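Local coordinates for protein pectate lyase (Bacillus subtilis, PDB 5AMV) that cleaves polygalacturonate by calcium-dependent elimination, releasing oligosaccharides with unsaturated galacturonosyl groups at their non-reducing ends, at residues K314-D326 with V369-S382. Numbering follows the deposited sequence.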
ATOM      1  N   LYS A 314      -6.170  11.541  12.510  1.00 11.23           N
ATOM      2  CA  LYS A 314      -7.477  12.008  13.015  1.00 12.22           C
ATOM      3  C   LYS A 314      -8.497  10.886  13.225  1.00 12.43           C
ATOM      4  O   LYS A 314      -8.803  10.121  12.294  1.00 11.83           O
ATOM      5  CB  LYS A 314      -8.056  13.028  12.070  1.00 13.35           C
ATOM      6  CG  LYS A 314      -9.464  13.496  12.485  1.00 12.91           C
ATOM      7  CD  LYS A 314      -9.877  14.568  11.508  1.00 14.93           C
ATOM      8  CE  LYS A 314     -11.240  15.151  11.917  1.00 16.69           C
ATOM      9  NZ  LYS A 314     -11.657  16.097  10.849  1.00 19.55           N
ATOM     10  N   SER A 315      -9.002  10.789  14.458  1.00 12.24           N
ATOM     11  CA  SER A 315     -10.063   9.852  14.834  1.00 12.98           C
ATOM     12  C   SER A 315      -9.687   8.376  14.547  1.00 12.21           C
ATOM     13  O   SER A 315     -10.559   7.503  14.441  1.00 12.03           O
ATOM     14  CB  SER A 315     -11.361  10.260  14.118  1.00 13.84           C
ATOM     15  OG  SER A 315     -12.479   9.524  14.613  1.00 16.69           O
ATOM     16  N   SER A 316      -8.391   8.084  14.402  1.00 10.22           N
ATOM     17  CA  SER A 316      -7.987   6.704  14.183  1.00 10.63           C
ATOM     18  C   SER A 316      -8.318   5.807  15.354  1.00  9.55           C
ATOM     19  O   SER A 316      -8.358   6.255  16.525  1.00 10.57           O
ATOM     20  CB  SER A 316      -6.485   6.572  13.847  1.00 10.05           C
ATOM     21  OG  SER A 316      -5.675   7.142  14.852  1.00 10.93           O
ATOM     22  N   LYS A 317      -8.582   4.542  15.063  1.00  9.94           N
ATOM     23  CA  LYS A 317      -8.904   3.599  16.100  1.00  9.82           C
ATOM     24  C   LYS A 317      -8.092   2.318  15.946  1.00 10.47           C
ATOM     25  O   LYS A 317      -8.641   1.239  15.775  1.00  9.95           O
ATOM     26  CB  LYS A 317     -10.417   3.344  16.116  1.00 10.46           C
ATOM     27  CG  LYS A 317     -11.204   4.580  16.537  1.00 10.52           C
ATOM     28  CD  LYS A 317     -12.709   4.383  16.363  1.00 13.06           C
ATOM     29  CE  LYS A 317     -13.478   5.605  17.022  1.00 13.32           C
ATOM     30  NZ  LYS A 317     -13.052   6.927  16.534  1.00 13.20           N
ATOM     31  N   ILE A 318      -6.776   2.453  15.999  1.00  9.48           N
ATOM     32  CA  ILE A 318      -5.915   1.271  15.874  1.00  9.55           C
ATOM     33  C   ILE A 318      -5.959   0.459  17.167  1.00 10.05           C
ATOM     34  O   ILE A 318      -5.796   1.015  18.290  1.00  9.41           O
ATOM     35  CB  ILE A 318      -4.447   1.672  15.563  1.00  8.93           C
ATOM     36  CG1 ILE A 318      -4.370   2.407  14.211  1.00 10.00           C
ATOM     37  CG2 ILE A 318      -3.529   0.442  15.651  1.00  9.34           C
ATOM     38  CD1 ILE A 318      -3.028   3.075  13.944  1.00 10.00           C
ATOM     39  N   TYR A 319      -6.196  -0.838  17.007  1.00  7.33           N
ATOM     40  CA  TYR A 319      -6.182  -1.790  18.089  1.00  8.58           C
ATOM     41  C   TYR A 319      -5.066  -2.797  17.808  1.00  9.21           C
ATOM     42  O   TYR A 319      -5.172  -3.651  16.914  1.00  8.60           O
ATOM     43  CB  TYR A 319      -7.560  -2.458  18.181  1.00  9.12           C
ATOM     44  CG  TYR A 319      -7.831  -3.220  19.453  1.00  9.57           C
ATOM     45  CD1 TYR A 319      -7.292  -4.488  19.652  1.00 10.37           C
ATOM     46  CD2 TYR A 319      -8.648  -2.682  20.431  1.00 10.84           C
ATOM     47  CE1 TYR A 319      -7.519  -5.245  20.847  1.00 12.78           C
ATOM     48  CE2 TYR A 319      -8.914  -3.405  21.599  1.00 12.96           C
ATOM     49  CZ  TYR A 319      -8.357  -4.684  21.808  1.00 13.83           C
ATOM     50  OH  TYR A 319      -8.633  -5.394  22.966  1.00 14.37           O
ATOM     51  N   ALA A 320      -3.980  -2.668  18.574  1.00  9.93           N
ATOM     52  CA  ALA A 320      -2.766  -3.403  18.258  1.00  9.38           C
ATOM     53  C   ALA A 320      -2.462  -4.466  19.299  1.00 10.20           C
ATOM     54  O   ALA A 320      -2.561  -4.208  20.509  1.00  9.44           O
ATOM     55  CB  ALA A 320      -1.587  -2.420  18.106  1.00  8.99           C
ATOM     56  N   GLN A 321      -2.176  -5.685  18.839  1.00  9.19           N
ATOM     57  CA  GLN A 321      -1.810  -6.762  19.752  1.00  9.34           C
ATOM     58  C   GLN A 321      -0.593  -7.545  19.272  1.00  9.79           C
ATOM     59  O   GLN A 321      -0.535  -8.004  18.130  1.00  8.56           O
ATOM     60  CB  GLN A 321      -2.958  -7.777  19.901  1.00  9.39           C
ATOM     61  CG  GLN A 321      -4.202  -7.199  20.535  1.00  9.81           C
ATOM     62  CD  GLN A 321      -5.340  -8.166  20.478  1.00 12.65           C
ATOM     63  OE1 GLN A 321      -5.890  -8.438  19.410  1.00 13.13           O
ATOM     64  NE2 GLN A 321      -5.705  -8.720  21.637  1.00 14.29           N
ATOM     65  N   ASN A 322       0.331  -7.784  20.198  1.00  9.58           N
ATOM     66  CA  ASN A 322       1.441  -8.685  19.963  1.00  9.86           C
ATOM     67  C   ASN A 322       2.252  -8.426  18.684  1.00  9.16           C
ATOM     68  O   ASN A 322       2.492  -9.359  17.881  1.00  9.16           O
ATOM     69  CB  ASN A 322       1.012 -10.143  20.102  1.00  9.99           C
ATOM     70  CG  ASN A 322       0.586 -10.478  21.547  1.00 12.26           C
ATOM     71  OD1 ASN A 322       0.523  -9.566  22.409  1.00 11.30           O
ATOM     72  ND2 ASN A 322       0.370 -11.749  21.827  1.00 13.44           N
ATOM     73  N   ASN A 323       2.669  -7.172  18.532  1.00  8.78           N
ATOM     74  CA  ASN A 323       3.508  -6.752  17.423  1.00  8.72           C
ATOM     75  C   ASN A 323       4.923  -6.576  17.914  1.00  9.47           C
ATOM     76  O   ASN A 323       5.126  -6.252  19.095  1.00  8.44           O
ATOM     77  CB  ASN A 323       3.003  -5.409  16.841  1.00  8.60           C
ATOM     78  CG  ASN A 323       1.630  -5.535  16.230  1.00  8.20           C
ATOM     79  OD1 ASN A 323       1.488  -6.076  15.142  1.00  8.32           O
ATOM     80  ND2 ASN A 323       0.585  -5.101  16.953  1.00  5.78           N
ATOM     81  N   VAL A 324       5.889  -6.752  17.013  1.00  9.05           N
ATOM     82  CA  VAL A 324       7.313  -6.768  17.421  1.00  8.68           C
ATOM     83  C   VAL A 324       8.087  -5.790  16.523  1.00  7.75           C
ATOM     84  O   VAL A 324       7.991  -5.915  15.289  1.00  8.12           O
ATOM     85  CB  VAL A 324       7.841  -8.207  17.241  1.00  8.69           C
ATOM     86  CG1 VAL A 324       9.396  -8.281  17.548  1.00  8.82           C
ATOM     87  CG2 VAL A 324       7.099  -9.151  18.180  1.00  8.29           C
ATOM     88  N   ILE A 325       8.842  -4.854  17.126  1.00  7.70           N
ATOM     89  CA  ILE A 325       9.576  -3.825  16.401  1.00  7.40           C
ATOM     90  C   ILE A 325      11.049  -3.943  16.768  1.00  8.73           C
ATOM     91  O   ILE A 325      11.403  -3.780  17.957  1.00  9.18           O
ATOM     92  CB  ILE A 325       9.022  -2.406  16.762  1.00  7.78           C
ATOM     93  CG1 ILE A 325       7.532  -2.310  16.376  1.00  9.34           C
ATOM     94  CG2 ILE A 325       9.800  -1.319  16.034  1.00  8.09           C
ATOM     95  CD1 ILE A 325       6.877  -1.030  16.944  1.00 10.65           C
ATOM     96  N   ASP A 326      11.906  -4.235  15.787  1.00  7.81           N
ATOM     97  CA  ASP A 326      13.352  -4.239  16.026  1.00  9.26           C
ATOM     98  C   ASP A 326      14.034  -3.105  15.262  1.00  9.15           C
ATOM     99  O   ASP A 326      14.399  -3.237  14.061  1.00  8.98           O
ATOM    100  CB  ASP A 326      13.956  -5.574  15.641  1.00  8.86           C
ATOM    101  CG  ASP A 326      13.628  -6.688  16.674  1.00 10.61           C
ATOM    102  OD1 ASP A 326      13.311  -6.355  17.832  1.00  9.63           O
ATOM    103  OD2 ASP A 326      13.688  -7.854  16.288  1.00 10.44           O
ATOM    104  N   VAL A 369      -9.838   2.670  22.142  1.00 16.80           N
ATOM    105  CA  VAL A 369     -10.208   3.236  20.845  1.00 14.75           C
ATOM    106  C   VAL A 369     -11.691   2.996  20.562  1.00 15.09           C
ATOM    107  O   VAL A 369     -12.142   3.166  19.437  1.00 13.52           O
ATOM    108  CB  VAL A 369      -9.322   2.651  19.687  1.00 14.23           C
ATOM    109  CG1 VAL A 369      -7.933   3.360  19.664  1.00 14.17           C
ATOM    110  CG2 VAL A 369      -9.220   1.130  19.820  1.00 13.61           C
ATOM    111  N   GLY A 370     -12.431   2.629  21.607  1.00 14.48           N
ATOM    112  CA  GLY A 370     -13.892   2.601  21.539  1.00 14.63           C
ATOM    113  C   GLY A 370     -14.484   1.376  20.868  1.00 14.84           C
ATOM    114  O   GLY A 370     -15.721   1.319  20.624  1.00 15.67           O
ATOM    115  N   TRP A 371     -13.629   0.389  20.548  1.00 13.72           N
ATOM    116  CA  TRP A 371     -14.058  -0.905  20.021  1.00 13.34           C
ATOM    117  C   TRP A 371     -13.052  -2.001  20.379  1.00 13.79           C
ATOM    118  O   TRP A 371     -11.927  -1.687  20.771  1.00 14.27           O
ATOM    119  CB  TRP A 371     -14.244  -0.844  18.487  1.00 12.92           C
ATOM    120  CG  TRP A 371     -12.899  -0.801  17.729  1.00  9.06           C
ATOM    121  CD1 TRP A 371     -11.958   0.189  17.773  1.00 11.30           C
ATOM    122  CD2 TRP A 371     -12.377  -1.826  16.878  1.00  7.71           C
ATOM    123  NE1 TRP A 371     -10.851  -0.159  16.995  1.00  9.33           N
ATOM    124  CE2 TRP A 371     -11.093  -1.384  16.433  1.00  8.99           C
ATOM    125  CE3 TRP A 371     -12.870  -3.052  16.427  1.00  9.40           C
ATOM    126  CZ2 TRP A 371     -10.295  -2.142  15.555  1.00  8.23           C
ATOM    127  CZ3 TRP A 371     -12.060  -3.820  15.545  1.00 10.40           C
ATOM    128  CH2 TRP A 371     -10.800  -3.340  15.124  1.00  8.28           C
ATOM    129  N   THR A 372     -13.495  -3.258  20.268  1.00 14.93           N
ATOM    130  CA  THR A 372     -12.630  -4.433  20.427  0.50 16.49           C
ATOM    131  C   THR A 372     -12.864  -5.403  19.277  1.00 16.80           C
ATOM    132  O   THR A 372     -14.013  -5.755  18.941  1.00 18.15           O
ATOM    133  CB  THR A 372     -12.874  -5.183  21.741  0.50 16.98           C
ATOM    134  OG1 THR A 372     -14.279  -5.357  21.915  0.50 19.74           O
ATOM    135  CG2 THR A 372     -12.305  -4.409  22.916  0.50 16.38           C
ATOM    136  N   PRO A 373     -11.771  -5.818  18.609  1.00 17.31           N
ATOM    137  CA  PRO A 373     -11.952  -6.709  17.458  1.00 18.60           C
ATOM    138  C   PRO A 373     -12.605  -8.012  17.865  1.00 21.59           C
ATOM    139  O   PRO A 373     -12.245  -8.567  18.905  1.00 23.32           O
ATOM    140  CB  PRO A 373     -10.528  -7.016  17.002  1.00 17.92           C
ATOM    141  CG  PRO A 373      -9.624  -6.069  17.695  1.00 16.46           C
ATOM    142  CD  PRO A 373     -10.395  -5.294  18.727  1.00 16.73           C
ATOM    143  N   SER A 374     -13.525  -8.522  17.053  1.00 23.04           N
ATOM    144  CA  SER A 374     -14.026  -9.880  17.293  1.00 25.39           C
ATOM    145  C   SER A 374     -13.658 -10.887  16.181  1.00 25.18           C
ATOM    146  O   SER A 374     -13.431 -12.086  16.472  1.00 26.16           O
ATOM    147  CB  SER A 374     -15.535  -9.861  17.543  1.00 25.74           C
ATOM    148  OG  SER A 374     -16.184  -9.061  16.562  1.00 29.27           O
ATOM    149  N   LEU A 375     -13.578 -10.414  14.935  1.00 22.81           N
ATOM    150  CA  LEU A 375     -13.236 -11.285  13.806  1.00 21.63           C
ATOM    151  C   LEU A 375     -11.739 -11.423  13.616  1.00 20.64           C
ATOM    152  O   LEU A 375     -11.117 -10.574  12.975  1.00 20.86           O
ATOM    153  CB  LEU A 375     -13.788 -10.712  12.492  1.00 22.00           C
ATOM    154  CG  LEU A 375     -15.181 -11.101  12.084  1.00 23.03           C
ATOM    155  CD1 LEU A 375     -15.518 -10.418  10.790  1.00 20.60           C
ATOM    156  CD2 LEU A 375     -15.259 -12.643  11.982  1.00 22.78           C
ATOM    157  N   HIS A 376     -11.141 -12.459  14.167  1.00 18.99           N
ATOM    158  CA  HIS A 376      -9.721 -12.686  13.961  1.00 18.38           C
ATOM    159  C   HIS A 376      -9.376 -14.132  14.203  1.00 17.44           C
ATOM    160  O   HIS A 376     -10.083 -14.831  14.938  1.00 17.39           O
ATOM    161  CB  HIS A 376      -8.865 -11.780  14.883  1.00 18.97           C
ATOM    162  CG  HIS A 376      -9.072 -12.047  16.344  1.00 20.01           C
ATOM    163  ND1 HIS A 376      -8.481 -13.113  16.993  1.00 21.72           N
ATOM    164  CD2 HIS A 376      -9.816 -11.403  17.272  1.00 21.62           C
ATOM    165  CE1 HIS A 376      -8.852 -13.114  18.261  1.00 22.67           C
ATOM    166  NE2 HIS A 376      -9.652 -12.079  18.459  1.00 23.84           N
ATOM    167  N   GLY A 377      -8.255 -14.558  13.628  1.00 17.08           N
ATOM    168  CA  GLY A 377      -7.723 -15.889  13.869  1.00 17.53           C
ATOM    169  C   GLY A 377      -6.878 -15.889  15.133  1.00 17.83           C
ATOM    170  O   GLY A 377      -6.901 -14.919  15.927  1.00 17.83           O
ATOM    171  N   SER A 378      -6.110 -16.952  15.306  1.00 18.19           N
ATOM    172  CA  SER A 378      -5.267 -17.103  16.494  0.50 18.30           C
ATOM    173  C   SER A 378      -4.179 -16.038  16.575  1.00 17.92           C
ATOM    174  O   SER A 378      -3.484 -15.768  15.596  1.00 17.68           O
ATOM    175  CB  SER A 378      -4.639 -18.491  16.504  0.50 18.81           C
ATOM    176  OG  SER A 378      -5.632 -19.452  16.788  0.50 20.76           O
ATOM    177  N   ILE A 379      -4.034 -15.441  17.756  1.00 17.32           N
ATOM    178  CA  ILE A 379      -3.003 -14.433  17.993  1.00 16.40           C
ATOM    179  C   ILE A 379      -1.774 -15.087  18.628  1.00 15.52           C
ATOM    180  O   ILE A 379      -1.847 -15.595  19.759  1.00 15.94           O
ATOM    181  CB  ILE A 379      -3.568 -13.258  18.830  1.00 16.28           C
ATOM    182  CG1 ILE A 379      -4.785 -12.655  18.117  1.00 18.08           C
ATOM    183  CG2 ILE A 379      -2.476 -12.196  19.103  1.00 14.76           C
ATOM    184  CD1 ILE A 379      -5.460 -11.557  18.894  1.00 19.70           C
ATOM    185  N   ASP A 380      -0.657 -15.101  17.904  1.00 12.97           N
ATOM    186  CA  ASP A 380       0.607 -15.658  18.390  1.00 12.19           C
ATOM    187  C   ASP A 380       1.071 -14.837  19.573  1.00 11.82           C
ATOM    188  O   ASP A 380       0.869 -13.622  19.648  1.00 11.03           O
ATOM    189  CB  ASP A 380       1.718 -15.584  17.332  1.00 11.58           C
ATOM    190  CG  ASP A 380       1.386 -16.347  16.057  1.00 13.83           C
ATOM    191  OD1 ASP A 380       0.510 -17.253  16.079  1.00 15.57           O
ATOM    192  OD2 ASP A 380       2.014 -16.028  15.016  1.00 15.99           O
ATOM    193  N   ALA A 381       1.737 -15.515  20.487  1.00 12.15           N
ATOM    194  CA  ALA A 381       2.535 -14.840  21.521  1.00 11.99           C
ATOM    195  C   ALA A 381       3.583 -13.938  20.855  1.00 11.54           C
ATOM    196  O   ALA A 381       4.223 -14.317  19.855  1.00 11.29           O
ATOM    197  CB  ALA A 381       3.235 -15.904  22.405  1.00 13.28           C
ATOM    198  N   SER A 382       3.799 -12.762  21.430  1.00 11.43           N
ATOM    199  CA  SER A 382       4.813 -11.849  20.883  1.00 11.20           C
ATOM    200  C   SER A 382       6.187 -12.463  20.669  1.00 11.61           C
ATOM    201  O   SER A 382       6.866 -12.173  19.680  1.00 11.27           O
ATOM    202  CB  SER A 382       4.936 -10.633  21.765  1.00 10.40           C
ATOM    203  OG  SER A 382       3.673 -10.046  21.991  1.00 11.09           O
TER
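Tyr319 takes Pro373 over one face of its ring, joining a beta-helix strand to the loop that crosses its outer side, a worked example of how an irregular segment can be fastened to a parallel beta-helix. Pro373 CD sits over the middle of the tyrosine ring, 3.3 Å from its centroid, a CH-pi contact. With CG anti to the backbone N (chi1 -165°), the tyrosine also turns an edge to the face of the Trp371 six-membered ring, an edge-to-face pair with planes at 61°. Val369 CG2 lies at the edge of the phenol ring, near its plane, 3.9 Å from Tyr319 CD2, and Thr372 CG2 lies alongside. An alanine in place of Tyr319 would probably open a gap beneath Pro373 and leave the indole without its aromatic partner.

Polar bonds secure both ends. Trp371 NE1 donates nearly in its ring plane to Lys317 O (2.9 Å), while the lysine's aliphatic chain runs past Val369. Farther along, Asn322 ND2 gives a straight bond to Asp380 O at 2.9 Å, almost in the amide plane. Ser382 OG packs against this amide and bonds to Gly349 O; Asp380 OD2 reaches His270 and Asn388. Between these ends, the Ile379 side chain crosses that of Gln321 at about a right angle, its CD1 3.2 Å from Gln321 OE1, which bonds to His289 of the neighbouring strand 287-296.

The edge-to-face pair and the CH-pi contact thus hold the 371-373 part of the loop on the tyrosine, whereas side-chain-to-carbonyl bonds, one in each direction, hold a loop lacking regular strand pairing against the beta-helix.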